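Local coordinates for tegument protein UL51 (Human herpesvirus 1, PDB 6T5A) that probably takes part in egress of virus particles from the perinuclear space and in secondary envelopment of cytoplasmic capsids at membranes derived from the trans-Golgi network, at residues A[98-101]-A[102-106]. The protein carries 1 engineered substitution. Sequence-based numbering, arbitrary orientation.
Sequences HQDK and MRRLA
His98 and Met102 meet one turn apart on helix 94-117, where Met102 N donates to His98 O at 3.1 Å. The flexible thioether chain of Met102 suits the face turned to helix 63-82: its CG rests 3.6 Å from His98 O, and the side chain reaches Asn75, while His98 touches Leu79. Next, Gln99 O accepts from Arg103 N. Gln99, polar but with an aliphatic stem, can run alongside Arg103: Gln99 CB lies over one guanidinium face, off toward its rim and 3.9 Å from Arg103 NH1, as aliphatic packing on a flat cation. Amide and guanidinium, 44° apart, are not stacked in parallel. Asp100, with CG anti to its own N (chi1 179°), swings its short carboxylate toward Arg104. Arg104 NE donates to Asp100 OD2 at 3.0 Å; the oxygen lies in the guanidinium plane, while NE meets it on the syn side, somewhat out of the carboxylate plane. Lys101, long enough to keep its charge at the exposed surface, sets its ammonium NZ loosely 3.8 Å from the Met102 methyl CE. An acid four residues before an arginine thus gives an i to i+4 salt bridge, which probably adds modestly to the helix's stability on its solvent-facing side.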
ATOM      1  N   HIS A  98      -6.011 -59.628 -29.251  1.00 38.95           N
ATOM      2  CA  HIS A  98      -5.049 -58.973 -28.348  1.00 39.71           C
ATOM      3  C   HIS A  98      -5.094 -57.458 -28.516  1.00 40.43           C
ATOM      4  O   HIS A  98      -5.137 -56.749 -27.521  1.00 38.88           O
ATOM      5  CB  HIS A  98      -3.622 -59.483 -28.586  1.00 42.34           C
ATOM      6  CG  HIS A  98      -3.381 -60.859 -28.061  1.00 47.88           C
ATOM      7  ND1 HIS A  98      -3.388 -61.129 -26.696  1.00 50.85           N
ATOM      8  CD2 HIS A  98      -3.090 -61.997 -28.733  1.00 51.12           C
ATOM      9  CE1 HIS A  98      -3.135 -62.424 -26.587  1.00 51.00           C
ATOM     10  NE2 HIS A  98      -2.951 -62.990 -27.787  1.00 51.51           N
ATOM     11  N   GLN A  99      -5.103 -56.967 -29.781  1.00 37.00           N
ATOM     12  CA  GLN A  99      -5.185 -55.544 -30.096  1.00 36.83           C
ATOM     13  C   GLN A  99      -6.457 -54.927 -29.525  1.00 42.41           C
ATOM     14  O   GLN A  99      -6.378 -53.848 -28.940  1.00 42.87           O
ATOM     15  CB  GLN A  99      -5.102 -55.294 -31.607  1.00 37.26           C
ATOM     16  CG  GLN A  99      -3.728 -55.601 -32.204  1.00 39.96           C
ATOM     17  CD  GLN A  99      -3.751 -55.521 -33.716  1.00 60.19           C
ATOM     18  OE1 GLN A  99      -4.737 -55.874 -34.374  1.00 60.56           O
ATOM     19  NE2 GLN A  99      -2.661 -55.065 -34.308  1.00 46.21           N
ATOM     20  N   ASP A 100      -7.608 -55.630 -29.636  1.00 38.90           N
ATOM     21  CA  ASP A 100      -8.887 -55.156 -29.088  1.00 39.17           C
ATOM     22  C   ASP A 100      -8.814 -54.967 -27.573  1.00 40.48           C
ATOM     23  O   ASP A 100      -9.297 -53.962 -27.073  1.00 38.17           O
ATOM     24  CB  ASP A 100     -10.056 -56.086 -29.475  1.00 41.63           C
ATOM     25  CG  ASP A 100     -11.392 -55.630 -28.901  1.00 56.75           C
ATOM     26  OD1 ASP A 100     -12.000 -54.700 -29.472  1.00 60.93           O
ATOM     27  OD2 ASP A 100     -11.812 -56.183 -27.859  1.00 59.29           O
ATOM     28  N   LYS A 101      -8.192 -55.920 -26.853  1.00 37.55           N
ATOM     29  CA  LYS A 101      -8.028 -55.871 -25.399  1.00 37.49           C
ATOM     30  C   LYS A 101      -7.172 -54.661 -24.972  1.00 40.14           C
ATOM     31  O   LYS A 101      -7.518 -53.972 -24.011  1.00 39.84           O
ATOM     32  CB  LYS A 101      -7.403 -57.180 -24.898  1.00 40.52           C
ATOM     33  CG  LYS A 101      -7.371 -57.328 -23.377  1.00 62.79           C
ATOM     34  CD  LYS A 101      -6.673 -58.624 -22.955  1.00 76.45           C
ATOM     35  CE  LYS A 101      -6.652 -58.838 -21.453  1.00 87.61           C
ATOM     36  NZ  LYS A 101      -5.690 -57.936 -20.762  1.00 97.99           N
ATOM     37  N   MET A 102      -6.055 -54.416 -25.684  1.00 36.02           N
ATOM     38  CA  MET A 102      -5.154 -53.304 -25.399  1.00 35.88           C
ATOM     39  C   MET A 102      -5.793 -51.965 -25.712  1.00 40.61           C
ATOM     40  O   MET A 102      -5.605 -51.009 -24.942  1.00 38.37           O
ATOM     41  CB  MET A 102      -3.797 -53.476 -26.102  1.00 37.76           C
ATOM     42  CG  MET A 102      -2.967 -54.615 -25.530  1.00 41.14           C
ATOM     43  SD  MET A 102      -2.561 -54.347 -23.786  1.00 45.72           S
ATOM     44  CE  MET A 102      -3.622 -55.573 -22.985  1.00 42.75           C
ATOM     45  N   ARG A 103      -6.561 -51.905 -26.829  1.00 38.57           N
ATOM     46  CA  ARG A 103      -7.284 -50.697 -27.248  1.00 39.34           C
ATOM     47  C   ARG A 103      -8.362 -50.332 -26.235  1.00 42.78           C
ATOM     48  O   ARG A 103      -8.486 -49.161 -25.890  1.00 41.40           O
ATOM     49  CB  ARG A 103      -7.880 -50.832 -28.659  1.00 40.02           C
ATOM     50  CG  ARG A 103      -6.835 -50.731 -29.756  1.00 51.95           C
ATOM     51  CD  ARG A 103      -7.459 -50.639 -31.137  1.00 67.47           C
ATOM     52  NE  ARG A 103      -6.460 -50.827 -32.192  1.00 75.68           N
ATOM     53  CZ  ARG A 103      -6.506 -51.788 -33.107  1.00 87.50           C
ATOM     54  NH1 ARG A 103      -7.518 -52.649 -33.125  1.00 69.44           N
ATOM     55  NH2 ARG A 103      -5.552 -51.886 -34.026  1.00 75.78           N
ATOM     56  N   ARG A 104      -9.101 -51.329 -25.720  1.00 40.26           N
ATOM     57  CA  ARG A 104     -10.151 -51.094 -24.720  1.00 40.00           C
ATOM     58  C   ARG A 104      -9.588 -50.616 -23.373  1.00 44.27           C
ATOM     59  O   ARG A 104     -10.167 -49.710 -22.762  1.00 43.96           O
ATOM     60  CB  ARG A 104     -11.044 -52.329 -24.533  1.00 39.09           C
ATOM     61  CG  ARG A 104     -11.963 -52.580 -25.722  1.00 49.03           C
ATOM     62  CD  ARG A 104     -12.830 -53.812 -25.516  1.00 63.71           C
ATOM     63  NE  ARG A 104     -13.604 -54.129 -26.719  1.00 75.39           N
ATOM     64  CZ  ARG A 104     -14.794 -53.613 -27.006  1.00 95.30           C
ATOM     65  NH1 ARG A 104     -15.376 -52.759 -26.170  1.00 80.61           N
ATOM     66  NH2 ARG A 104     -15.416 -53.949 -28.129  1.00 88.83           N
ATOM     67  N   LEU A 105      -8.475 -51.220 -22.905  1.00 39.92           N
ATOM     68  CA  LEU A 105      -7.871 -50.809 -21.640  1.00 39.95           C
ATOM     69  C   LEU A 105      -7.304 -49.389 -21.749  1.00 42.70           C
ATOM     70  O   LEU A 105      -7.527 -48.588 -20.837  1.00 42.26           O
ATOM     71  CB  LEU A 105      -6.837 -51.832 -21.114  1.00 41.02           C
ATOM     72  CG  LEU A 105      -6.167 -51.538 -19.730  1.00 47.40           C
ATOM     73  CD1 LEU A 105      -7.197 -51.399 -18.588  1.00 48.12           C
ATOM     74  CD2 LEU A 105      -5.141 -52.604 -19.375  1.00 50.14           C
ATOM     75  N   ALA A 106      -6.643 -49.054 -22.888  1.00 37.47           N
ATOM     76  CA  ALA A 106      -6.115 -47.707 -23.140  1.00 37.27           C
ATOM     77  C   ALA A 106      -7.271 -46.692 -23.156  1.00 40.81           C
ATOM     78  O   ALA A 106      -7.153 -45.633 -22.538  1.00 39.83           O
ATOM     79  CB  ALA A 106      -5.352 -47.666 -24.454  1.00 37.61           C
TER